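Side-chain contacts in aryl acylamidase (bacterium CSBL00001, PDB 4YJ6), which probably hydrolyses the amide bond of aryl acylamides, as a bacterial member of the amidase signature enzyme family: residues A[284-289]-A[396-401]; A[273-278]-A[288-293]; A[332-337]-A[342-347]; A[95-98]-A[102-105]. All blocks are in the same frame, centred on the assembly; numbering follows the deposited sequence.

From the N terminus, contact 4 comes first: it closes a short turn between 95-98 and 102-105, in the long loop between strand 80-84 and helix 115-122. Contact 2 follows, folding the segment after strand 270-273 against helix 284-299. Contact 1 opens on that same helix before contact 2 has closed, so the two overlap along the chain, sharing Asp288 and Leu289; it reaches 396-401 at the end of strand 394-398. Inside the loop closed by contact 1 nests contact 3, where the loop after helix 315-339 turns back on it. Contact 3 lies about 39 Å from contact 1, centre to centre, but packs on contact 4 through Ile342, Leu337, Ala102 and Leu103.

Contact 1 (A[284-289]-A[396-401]); sequences QEIQDL and LAPTLA
Ile286 carries the helix side of this contact with two of its carbon branches. Its CG2 presses on the ring of Pro398, 3.5 Å from CB, and the two side chains cross obliquely. CG2 stands anti to the backbone N of Ile286 because CG1 takes the position beside that N (chi1 -73°). The same methyl lies 3.7 Å from Leu400 O, while the extended arm carries CD1 further along the loop to 3.8 Å from Ala401 C. One side chain thus spans the end of the strand and the turn that follows it. The helix is 284-299, laid against the large mixed sheet of the amidase signature fold where strand 394-398 runs out; Ile451 and Met403 also touch Ile286, and a backbone hydrogen bond ties Ala401 to Gln283. Cutting Ile286 back to an alanine removes both CG2 and CD1, which would probably leave Pro398 without its methyl partner and a gap beside Leu400 and Ala401. The far side of the helix is looser and faces solvent. There Gln284 and Asp288, both exposed, pair one helical turn apart: NE2 donates to OD1 over 2.9 Å, nearly within the amide plane of Gln284 but from above the carboxylate plane of Asp288, 43° out of it.

Contact 2 (A[273-278]-A[288-293]); sequences LTLNYG and DLIGKA
Ile290 meets two leucines of the segment that leaves strand 270-273, and its CG2 serves both. Leu275 CD2 comes closer, 3.9 Å from Ile290 CG2, the two side chains sliding past each other in opposite directions. Leu273 CD1 reaches the same CG2 at 4.1 Å, at a slant. Leu275 CD2 also lies 4.0 Å from Gly291 N, against the bare helix backbone. The two leucines arrive by different torsions: CG of Leu273 is anti to its own backbone N (chi1 171°), whereas CG of Leu275 lies beside the N (chi1 -57°). Further out, Phe306 of the neighbouring strand 303-306 touches both leucines, and Pro398 and Met458 pack on Ile290. Beyond Leu275 the chain turns sharply. Thr274 OG1 takes weak hydrogen bonds from the backbone N of Asn276 and of Tyr277, and Asn276 OD1 accepts from Gly278 N at 2.8 Å, an Asx turn; Thr274 CG2 lies over one face of the Tyr277 ring, near its rim. The side chains that meet across the contact are apolar and only partly buried, so they hold by fit rather than direction; the turn's hydrogen bonds, within 274-278, fix the loop but not the helix.

Contact 3 (A[332-337]-A[342-347]); sequences ASMQAL and IDLYGE
Met334, a selenomethionine, sets its CE methyl over the centre of the Tyr345 ring, a CH-pi contact 3.8 Å from the centroid and only 6° off the ring normal. The bend at the end of its chain (chi3 60°) turns CE onto this face, and the selenium, oblique to the ring, makes a Met-aromatic contact. CE also touches Leu344 CB at 3.8 Å; next to it, CD1 of Leu337 meets CD1 of Leu344. With a serine in place of Tyr345 the ring is gone, and the Met334 methyl would probably be less firmly held, with only Leu344 left beside CE in this contact. Near the phenol end of the ring, the Gln335 amide lies with its plane 44° from that of the ring, and its OE1 bonds Arg338. The polar edge is mostly backbone: Ile342 N donates to Leu337 O (2.9 Å), and a water gives hydrogen bonds to Met334 O and Ile342 O while accepting one from Leu344 N at 2.8 Å. Asp343 OD1 accepts a hydrogen bond from Tyr345 N (3.0 Å) and a weak one from Gly346 N. This is an Asx turn in a loop that doubles back along the last turns of helix 315-339, before helix 354-363.

Contact 4 (A[95-98]-A[102-105]); sequences STLG and ALKD
Leu97 and Leu103 both place CG beside their own backbone N (chi1 -51° and -66°), and with nearly straight arms beyond CB each brings its CD1 to the other, 3.6 Å apart. Leu103 CD1 lies equally near Leu97 CG, so a single methyl rests along the branch point of its neighbour as the two chains cross. Leu97 does so from a backbone of positive phi (52°), uncommon for a residue other than glycine. Nearer the backbone, Leu103 CB sits 3.9 Å from Ser95 O, and Leu103 CD1 is 3.8 Å from Thr96 O. Thr96 CG2 lies 4.2 Å from Lys104 CA, while Thr96 OG1 turns the other way to hydrogen bonds with Asp85 and Gly99 N. A water closes the mouth of the turn, accepting from Ser95 N and donating to Leu103 O at 2.8 Å. Leu337 of helix 315-339 covers both leucines, and Tyr136 touches Leu97. The result is a compact irregular turn that includes a short 3-10 stretch at 102-103, within the long connection from strand 80-84 to helix 115-122 of this amidase signature fold.

Contact 1 (A[284-289]-A[396-401])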
loop_
_atom_site.group_PDB
_atom_site.type_symbol
_atom_site.label_atom_id
_atom_site.label_comp_id
_atom_site.label_asym_id
_atom_site.label_seq_id
_atom_site.Cartn_x
_atom_site.Cartn_y
_atom_site.Cartn_z
ATOM N N GLN A 284 1.201 -22.811 7.353
ATOM C CA GLN A 284 1.446 -23.033 8.756
ATOM C C GLN A 284 2.616 -22.204 9.302
ATOM O O GLN A 284 2.565 -21.729 10.429
ATOM C CB GLN A 284 1.717 -24.539 9.000
ATOM C CG GLN A 284 1.828 -24.860 10.444
ATOM C CD GLN A 284 0.531 -24.593 11.184
ATOM O OE1 GLN A 284 -0.541 -25.099 10.802
ATOM N NE2 GLN A 284 0.613 -23.817 12.256
ATOM N N GLU A 285 3.680 -22.044 8.514
ATOM C CA GLU A 285 4.838 -21.284 8.983
ATOM C C GLU A 285 4.479 -19.815 9.308
ATOM O O GLU A 285 5.050 -19.197 10.211
ATOM C CB GLU A 285 5.973 -21.296 7.945
ATOM C CG GLU A 285 6.516 -22.689 7.655
ATOM C CD GLU A 285 5.696 -23.487 6.628
ATOM O OE1 GLU A 285 4.709 -22.977 6.010
ATOM O OE2 GLU A 285 6.061 -24.671 6.425
ATOM N N ILE A 286 3.550 -19.289 8.540
ATOM C CA ILE A 286 3.068 -17.917 8.763
ATOM C C ILE A 286 2.229 -17.885 10.043
ATOM O O ILE A 286 2.445 -17.043 10.918
ATOM C CB ILE A 286 2.252 -17.433 7.582
ATOM C CG1 ILE A 286 3.189 -17.131 6.398
ATOM C CG2 ILE A 286 1.433 -16.137 7.976
ATOM C CD1 ILE A 286 2.435 -16.767 5.106
ATOM N N GLN A 287 1.327 -18.855 10.201
ATOM C CA GLN A 287 0.574 -18.939 11.457
ATOM C C GLN A 287 1.506 -18.979 12.669
ATOM O O GLN A 287 1.307 -18.266 13.659
ATOM C CB GLN A 287 -0.332 -20.157 11.482
ATOM C CG GLN A 287 -1.360 -20.189 10.388
ATOM C CD GLN A 287 -2.421 -21.266 10.629
ATOM O OE1 GLN A 287 -2.913 -21.428 11.750
ATOM N NE2 GLN A 287 -2.754 -22.015 9.576
ATOM N N ASP A 288 2.523 -19.830 12.615
ATOM C CA ASP A 288 3.428 -19.928 13.746
ATOM C C ASP A 288 4.181 -18.644 14.038
ATOM O O ASP A 288 4.403 -18.280 15.210
ATOM C CB ASP A 288 4.460 -21.056 13.519
ATOM C CG ASP A 288 3.823 -22.436 13.477
ATOM O OD1 ASP A 288 2.645 -22.587 13.891
ATOM O OD2 ASP A 288 4.526 -23.368 13.017
ATOM N N LEU A 289 4.595 -17.961 12.977
ATOM C CA LEU A 289 5.360 -16.735 13.134
ATOM C C LEU A 289 4.481 -15.676 13.793
ATOM O O LEU A 289 4.933 -14.922 14.636
ATOM C CB LEU A 289 5.870 -16.244 11.761
ATOM C CG LEU A 289 6.722 -14.986 11.784
ATOM C CD1 LEU A 289 8.068 -15.241 12.463
ATOM C CD2 LEU A 289 6.902 -14.467 10.319
ATOM N N LEU A 396 -5.001 -8.618 15.954
ATOM C CA LEU A 396 -3.803 -9.041 15.221
ATOM C C LEU A 396 -4.142 -10.213 14.320
ATOM O O LEU A 396 -4.905 -11.095 14.706
ATOM C CB LEU A 396 -2.707 -9.508 16.186
ATOM C CG LEU A 396 -2.330 -8.523 17.271
ATOM C CD1 LEU A 396 -1.318 -9.187 18.217
ATOM C CD2 LEU A 396 -1.766 -7.259 16.609
ATOM N N ALA A 397 -3.502 -10.264 13.163
ATOM C CA ALA A 397 -3.671 -11.376 12.220
ATOM C C ALA A 397 -2.439 -11.393 11.339
ATOM O O ALA A 397 -1.694 -10.431 11.331
ATOM C CB ALA A 397 -4.969 -11.175 11.365
ATOM N N PRO A 398 -2.195 -12.486 10.595
ATOM C CA PRO A 398 -1.157 -12.392 9.569
ATOM C C PRO A 398 -1.660 -11.443 8.490
ATOM O O PRO A 398 -2.850 -11.453 8.183
ATOM C CB PRO A 398 -1.058 -13.823 8.984
ATOM C CG PRO A 398 -1.883 -14.719 9.954
ATOM C CD PRO A 398 -2.924 -13.770 10.552
ATOM N N THR A 399 -0.780 -10.651 7.892
ATOM C CA THR A 399 -1.231 -9.789 6.792
ATOM C C THR A 399 -1.737 -10.628 5.622
ATOM O O THR A 399 -2.755 -10.302 5.025
ATOM C CB THR A 399 -0.066 -8.907 6.324
ATOM O OG1 THR A 399 0.461 -8.257 7.480
ATOM C CG2 THR A 399 -0.510 -7.862 5.261
ATOM N N LEU A 400 -1.003 -11.710 5.312
ATOM C CA LEU A 400 -1.248 -12.504 4.129
ATOM C C LEU A 400 -1.241 -13.994 4.448
ATOM O O LEU A 400 -0.628 -14.420 5.423
ATOM C CB LEU A 400 -0.145 -12.288 3.097
ATOM C CG LEU A 400 0.050 -10.830 2.710
ATOM C CD1 LEU A 400 1.264 -10.712 1.796
ATOM C CD2 LEU A 400 -1.224 -10.363 2.007
ATOM N N ALA A 401 -1.897 -14.762 3.586
ATOM C CA ALA A 401 -2.023 -16.220 3.806
ATOM C C ALA A 401 -0.838 -17.017 3.253
ATOM O O ALA A 401 -0.766 -18.233 3.501
ATOM C CB ALA A 401 -3.287 -16.714 3.162
#

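Contact 2 (A[273-278]-A[288-293])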
loop_
_atom_site.group_PDB
_atom_site.type_symbol
_atom_site.label_atom_id
_atom_site.label_comp_id
_atom_site.label_asym_id
_atom_site.label_seq_id
_atom_site.Cartn_x
_atom_site.Cartn_y
_atom_site.Cartn_z
ATOM N N LEU A 273 -6.495 -11.985 18.814
ATOM C CA LEU A 273 -5.561 -12.597 17.859
ATOM C C LEU A 273 -6.322 -13.621 17.014
ATOM O O LEU A 273 -7.118 -14.409 17.539
ATOM C CB LEU A 273 -4.429 -13.307 18.634
ATOM C CG LEU A 273 -3.491 -14.168 17.799
ATOM C CD1 LEU A 273 -2.744 -13.329 16.777
ATOM C CD2 LEU A 273 -2.502 -14.926 18.744
ATOM N N THR A 274 -6.120 -13.591 15.695
ATOM C CA THR A 274 -6.626 -14.670 14.835
ATOM C C THR A 274 -5.534 -15.065 13.863
ATOM O O THR A 274 -4.801 -14.211 13.381
ATOM C CB THR A 274 -7.879 -14.245 14.060
ATOM O OG1 THR A 274 -8.309 -15.328 13.226
ATOM C CG2 THR A 274 -7.621 -12.942 13.198
ATOM N N LEU A 275 -5.381 -16.361 13.587
ATOM C CA LEU A 275 -4.371 -16.769 12.619
ATOM C C LEU A 275 -4.905 -16.933 11.199
ATOM O O LEU A 275 -4.135 -17.146 10.278
ATOM C CB LEU A 275 -3.665 -18.055 13.101
ATOM C CG LEU A 275 -3.039 -17.866 14.490
ATOM C CD1 LEU A 275 -2.449 -19.199 14.977
ATOM C CD2 LEU A 275 -1.971 -16.754 14.507
ATOM N N ASN A 276 -6.222 -16.830 11.000
ATOM C CA ASN A 276 -6.787 -17.030 9.679
ATOM C C ASN A 276 -8.190 -16.462 9.535
ATOM O O ASN A 276 -8.874 -16.752 8.550
ATOM C CB ASN A 276 -6.828 -18.546 9.367
ATOM C CG ASN A 276 -7.613 -19.333 10.397
ATOM O OD1 ASN A 276 -8.293 -18.785 11.276
ATOM N ND2 ASN A 276 -7.455 -20.671 10.340
ATOM N N TYR A 277 -8.587 -15.593 10.480
ATOM C CA TYR A 277 -9.939 -15.025 10.523
ATOM C C TYR A 277 -11.018 -16.090 10.466
ATOM O O TYR A 277 -12.169 -15.804 10.110
ATOM C CB TYR A 277 -10.161 -14.018 9.370
ATOM C CG TYR A 277 -9.214 -12.833 9.327
ATOM C CD1 TYR A 277 -9.505 -11.643 10.027
ATOM C CD2 TYR A 277 -8.081 -12.856 8.562
ATOM C CE1 TYR A 277 -8.662 -10.510 9.949
ATOM C CE2 TYR A 277 -7.230 -11.707 8.455
ATOM C CZ TYR A 277 -7.525 -10.543 9.165
ATOM O OH TYR A 277 -6.677 -9.433 9.057
ATOM N N GLY A 278 -10.652 -17.312 10.870
ATOM C CA GLY A 278 -11.586 -18.426 10.898
ATOM C C GLY A 278 -12.017 -18.975 9.556
ATOM O O GLY A 278 -12.780 -19.950 9.514
ATOM N N ASP A 288 2.523 -19.830 12.615
ATOM C CA ASP A 288 3.428 -19.928 13.746
ATOM C C ASP A 288 4.181 -18.644 14.038
ATOM O O ASP A 288 4.403 -18.280 15.210
ATOM C CB ASP A 288 4.460 -21.056 13.519
ATOM C CG ASP A 288 3.823 -22.436 13.477
ATOM O OD1 ASP A 288 2.645 -22.587 13.891
ATOM O OD2 ASP A 288 4.526 -23.368 13.017
ATOM N N LEU A 289 4.595 -17.961 12.977
ATOM C CA LEU A 289 5.360 -16.735 13.134
ATOM C C LEU A 289 4.481 -15.676 13.793
ATOM O O LEU A 289 4.933 -14.922 14.636
ATOM C CB LEU A 289 5.870 -16.244 11.761
ATOM C CG LEU A 289 6.722 -14.986 11.784
ATOM C CD1 LEU A 289 8.068 -15.241 12.463
ATOM C CD2 LEU A 289 6.902 -14.467 10.319
ATOM N N ILE A 290 3.212 -15.627 13.406
ATOM C CA ILE A 290 2.308 -14.621 13.974
ATOM C C ILE A 290 1.959 -14.963 15.438
ATOM O O ILE A 290 1.795 -14.064 16.279
ATOM C CB ILE A 290 1.030 -14.455 13.113
ATOM C CG1 ILE A 290 1.389 -14.020 11.682
ATOM C CG2 ILE A 290 0.027 -13.478 13.786
ATOM C CD1 ILE A 290 2.347 -12.902 11.573
ATOM N N GLY A 291 1.848 -16.257 15.750
ATOM C CA GLY A 291 1.640 -16.640 17.135
ATOM C C GLY A 291 2.772 -16.149 18.016
ATOM O O GLY A 291 2.568 -15.735 19.158
ATOM N N LYS A 292 3.990 -16.226 17.485
ATOM C CA LYS A 292 5.163 -15.763 18.210
ATOM C C LYS A 292 5.129 -14.246 18.336
ATOM O O LYS A 292 5.341 -13.687 19.411
ATOM C CB LYS A 292 6.406 -16.181 17.431
ATOM C CG LYS A 292 7.712 -16.054 18.182
ATOM C CD LYS A 292 8.816 -16.825 17.440
ATOM C CE LYS A 292 9.936 -17.276 18.372
ATOM N NZ LYS A 292 10.816 -18.283 17.678
ATOM N N ALA A 293 4.838 -13.570 17.227
ATOM C CA ALA A 293 4.840 -12.110 17.225
ATOM C C ALA A 293 3.829 -11.553 18.200
ATOM O O ALA A 293 4.086 -10.576 18.865
ATOM C CB ALA A 293 4.566 -11.575 15.814
#

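Contact 3 (A[332-337]-A[342-347])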
loop_
_atom_site.group_PDB
_atom_site.type_symbol
_atom_site.label_atom_id
_atom_site.label_comp_id
_atom_site.label_asym_id
_atom_site.label_seq_id
_atom_site.Cartn_x
_atom_site.Cartn_y
_atom_site.Cartn_z
ATOM N N ALA A 332 -16.424 0.873 -15.737
ATOM C CA ALA A 332 -16.734 2.265 -16.051
ATOM C C ALA A 332 -15.530 2.979 -16.631
ATOM O O ALA A 332 -15.667 3.756 -17.585
ATOM C CB ALA A 332 -17.248 3.016 -14.793
ATOM N N SER A 333 -14.348 2.742 -16.062
ATOM C CA SER A 333 -13.110 3.294 -16.618
ATOM C C SER A 333 -12.891 2.829 -18.071
ATOM O O SER A 333 -12.579 3.633 -18.972
ATOM C CB SER A 333 -11.909 2.882 -15.755
ATOM O OG SER A 333 -10.678 3.178 -16.412
HETATM N N MSE A 334 -13.028 1.526 -18.311
HETATM C CA MSE A 334 -12.817 1.016 -19.664
HETATM C C MSE A 334 -13.833 1.581 -20.654
HETATM O O MSE A 334 -13.490 1.883 -21.789
HETATM C CB MSE A 334 -12.892 -0.488 -19.674
HETATM C CG MSE A 334 -11.716 -1.042 -18.921
HETATM SE SE MSE A 334 -11.838 -2.932 -18.812
HETATM C CE MSE A 334 -11.843 -3.341 -20.788
ATOM N N GLN A 335 -15.084 1.696 -20.231
ATOM C CA GLN A 335 -16.116 2.248 -21.104
ATOM C C GLN A 335 -15.778 3.719 -21.432
ATOM O O GLN A 335 -15.903 4.152 -22.573
ATOM C CB GLN A 335 -17.501 2.155 -20.438
ATOM C CG GLN A 335 -18.038 0.723 -20.251
ATOM C CD GLN A 335 -18.556 0.111 -21.554
ATOM O OE1 GLN A 335 -18.740 0.812 -22.556
ATOM N NE2 GLN A 335 -18.776 -1.202 -21.549
ATOM N N ALA A 336 -15.359 4.488 -20.428
ATOM C CA ALA A 336 -15.017 5.906 -20.654
ATOM C C ALA A 336 -13.803 6.029 -21.583
ATOM O O ALA A 336 -13.797 6.868 -22.482
ATOM C CB ALA A 336 -14.756 6.628 -19.346
ATOM N N LEU A 337 -12.787 5.197 -21.389
ATOM C CA LEU A 337 -11.608 5.235 -22.261
ATOM C C LEU A 337 -11.996 4.918 -23.701
ATOM O O LEU A 337 -11.505 5.563 -24.628
ATOM C CB LEU A 337 -10.518 4.237 -21.802
ATOM C CG LEU A 337 -9.808 4.657 -20.507
ATOM C CD1 LEU A 337 -8.944 3.543 -19.944
ATOM C CD2 LEU A 337 -8.972 5.881 -20.796
ATOM N N ILE A 342 -9.743 5.037 -26.866
ATOM C CA ILE A 342 -8.777 4.001 -26.529
ATOM C C ILE A 342 -9.542 2.752 -26.118
ATOM O O ILE A 342 -10.037 2.673 -25.003
ATOM C CB ILE A 342 -7.841 4.435 -25.397
ATOM C CG1 ILE A 342 -7.228 5.795 -25.756
ATOM C CG2 ILE A 342 -6.752 3.386 -25.172
ATOM C CD1 ILE A 342 -6.229 6.296 -24.755
ATOM N N ASP A 343 -9.624 1.782 -27.022
ATOM C CA ASP A 343 -10.590 0.693 -26.888
ATOM C C ASP A 343 -9.890 -0.568 -26.378
ATOM O O ASP A 343 -9.189 -1.251 -27.132
ATOM C CB ASP A 343 -11.220 0.417 -28.255
ATOM C CG ASP A 343 -12.369 -0.575 -28.195
ATOM O OD1 ASP A 343 -12.596 -1.179 -27.127
ATOM O OD2 ASP A 343 -13.053 -0.748 -29.228
ATOM N N LEU A 344 -10.086 -0.861 -25.089
ATOM C CA LEU A 344 -9.467 -2.003 -24.425
ATOM C C LEU A 344 -10.347 -3.250 -24.539
ATOM O O LEU A 344 -9.950 -4.336 -24.128
ATOM C CB LEU A 344 -9.200 -1.654 -22.951
ATOM C CG LEU A 344 -8.137 -0.563 -22.816
ATOM C CD1 LEU A 344 -8.225 0.181 -21.469
ATOM C CD2 LEU A 344 -6.756 -1.183 -23.006
ATOM N N TYR A 345 -11.541 -3.100 -25.093
ATOM C CA TYR A 345 -12.382 -4.255 -25.370
ATOM C C TYR A 345 -12.025 -4.878 -26.723
ATOM O O TYR A 345 -12.168 -6.087 -26.924
ATOM C CB TYR A 345 -13.840 -3.849 -25.393
ATOM C CG TYR A 345 -14.456 -3.584 -24.041
ATOM C CD1 TYR A 345 -14.878 -4.637 -23.229
ATOM C CD2 TYR A 345 -14.655 -2.281 -23.589
ATOM C CE1 TYR A 345 -15.457 -4.397 -21.998
ATOM C CE2 TYR A 345 -15.241 -2.034 -22.361
ATOM C CZ TYR A 345 -15.634 -3.097 -21.574
ATOM O OH TYR A 345 -16.219 -2.881 -20.354
ATOM N N GLY A 346 -11.586 -4.037 -27.656
ATOM C CA GLY A 346 -11.339 -4.462 -29.028
ATOM C C GLY A 346 -9.879 -4.378 -29.425
ATOM O O GLY A 346 -9.093 -5.273 -29.136
ATOM N N GLU A 347 -9.512 -3.286 -30.089
ATOM C CA GLU A 347 -8.160 -3.126 -30.624
ATOM C C GLU A 347 -7.063 -3.483 -29.621
ATOM O O GLU A 347 -6.097 -4.156 -29.967
ATOM C CB GLU A 347 -7.935 -1.689 -31.106
ATOM C CG GLU A 347 -6.582 -1.549 -31.772
ATOM C CD GLU A 347 -6.318 -0.168 -32.332
ATOM O OE1 GLU A 347 -7.182 0.726 -32.156
ATOM O OE2 GLU A 347 -5.229 0.007 -32.925
HETATM O O HOH W 1 -11.426 0.912 -23.322
#

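Contact 4 (A[95-98]-A[102-105])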
loop_
_atom_site.group_PDB
_atom_site.type_symbol
_atom_site.label_atom_id
_atom_site.label_comp_id
_atom_site.label_asym_id
_atom_site.label_seq_id
_atom_site.Cartn_x
_atom_site.Cartn_y
_atom_site.Cartn_z
ATOM N N SER A 95 -0.088 8.303 -16.900
ATOM C CA SER A 95 -0.913 7.449 -16.051
ATOM C C SER A 95 -1.328 6.248 -16.884
ATOM O O SER A 95 -2.155 6.385 -17.770
ATOM C CB SER A 95 -2.152 8.225 -15.584
ATOM O OG SER A 95 -2.987 7.357 -14.785
ATOM N N THR A 96 -0.758 5.078 -16.606
ATOM C CA THR A 96 -1.035 3.914 -17.443
ATOM C C THR A 96 -1.937 2.893 -16.768
ATOM O O THR A 96 -2.164 1.825 -17.331
ATOM C CB THR A 96 0.267 3.210 -17.891
ATOM O OG1 THR A 96 0.887 2.522 -16.798
ATOM C CG2 THR A 96 1.261 4.224 -18.474
ATOM N N LEU A 97 -2.451 3.221 -15.578
ATOM C CA LEU A 97 -3.311 2.300 -14.807
ATOM C C LEU A 97 -2.630 0.949 -14.651
ATOM O O LEU A 97 -3.250 -0.111 -14.837
ATOM C CB LEU A 97 -4.679 2.134 -15.489
ATOM C CG LEU A 97 -5.372 3.469 -15.826
ATOM C CD1 LEU A 97 -6.796 3.238 -16.412
ATOM C CD2 LEU A 97 -5.436 4.353 -14.587
ATOM N N GLY A 98 -1.354 0.971 -14.271
ATOM C CA GLY A 98 -0.652 -0.272 -13.999
ATOM C C GLY A 98 -0.185 -1.011 -15.247
ATOM O O GLY A 98 -0.290 -2.240 -15.346
ATOM N N ALA A 102 -1.667 0.721 -24.139
ATOM C CA ALA A 102 -2.455 1.650 -24.928
ATOM C C ALA A 102 -2.521 3.038 -24.299
ATOM O O ALA A 102 -2.866 4.010 -24.977
ATOM C CB ALA A 102 -3.883 1.123 -25.123
ATOM N N LEU A 103 -2.218 3.131 -23.007
ATOM C CA LEU A 103 -2.289 4.425 -22.312
ATOM C C LEU A 103 -0.931 5.104 -22.165
ATOM O O LEU A 103 -0.827 6.098 -21.442
ATOM C CB LEU A 103 -2.871 4.223 -20.895
ATOM C CG LEU A 103 -4.328 3.762 -20.876
ATOM C CD1 LEU A 103 -4.799 3.530 -19.411
ATOM C CD2 LEU A 103 -5.168 4.810 -21.552
ATOM N N LYS A 104 0.101 4.584 -22.827
ATOM C CA LYS A 104 1.456 5.060 -22.578
ATOM C C LYS A 104 1.656 6.549 -22.918
ATOM O O LYS A 104 2.559 7.179 -22.377
ATOM C CB LYS A 104 2.466 4.206 -23.336
ATOM C CG LYS A 104 2.465 4.451 -24.833
ATOM C CD LYS A 104 3.436 3.521 -25.531
ATOM C CE LYS A 104 3.599 3.914 -26.993
ATOM N NZ LYS A 104 4.636 3.077 -27.654
ATOM N N ASP A 105 0.818 7.101 -23.793
ATOM C CA ASP A 105 0.933 8.514 -24.203
ATOM C C ASP A 105 0.017 9.461 -23.419
ATOM O O ASP A 105 0.008 10.680 -23.656
ATOM C CB ASP A 105 0.612 8.658 -25.697
ATOM C CG ASP A 105 1.621 7.950 -26.600
ATOM O OD1 ASP A 105 2.776 7.724 -26.178
ATOM O OD2 ASP A 105 1.235 7.623 -27.747
HETATM O O HOH W 2 0.576 7.615 -19.602
#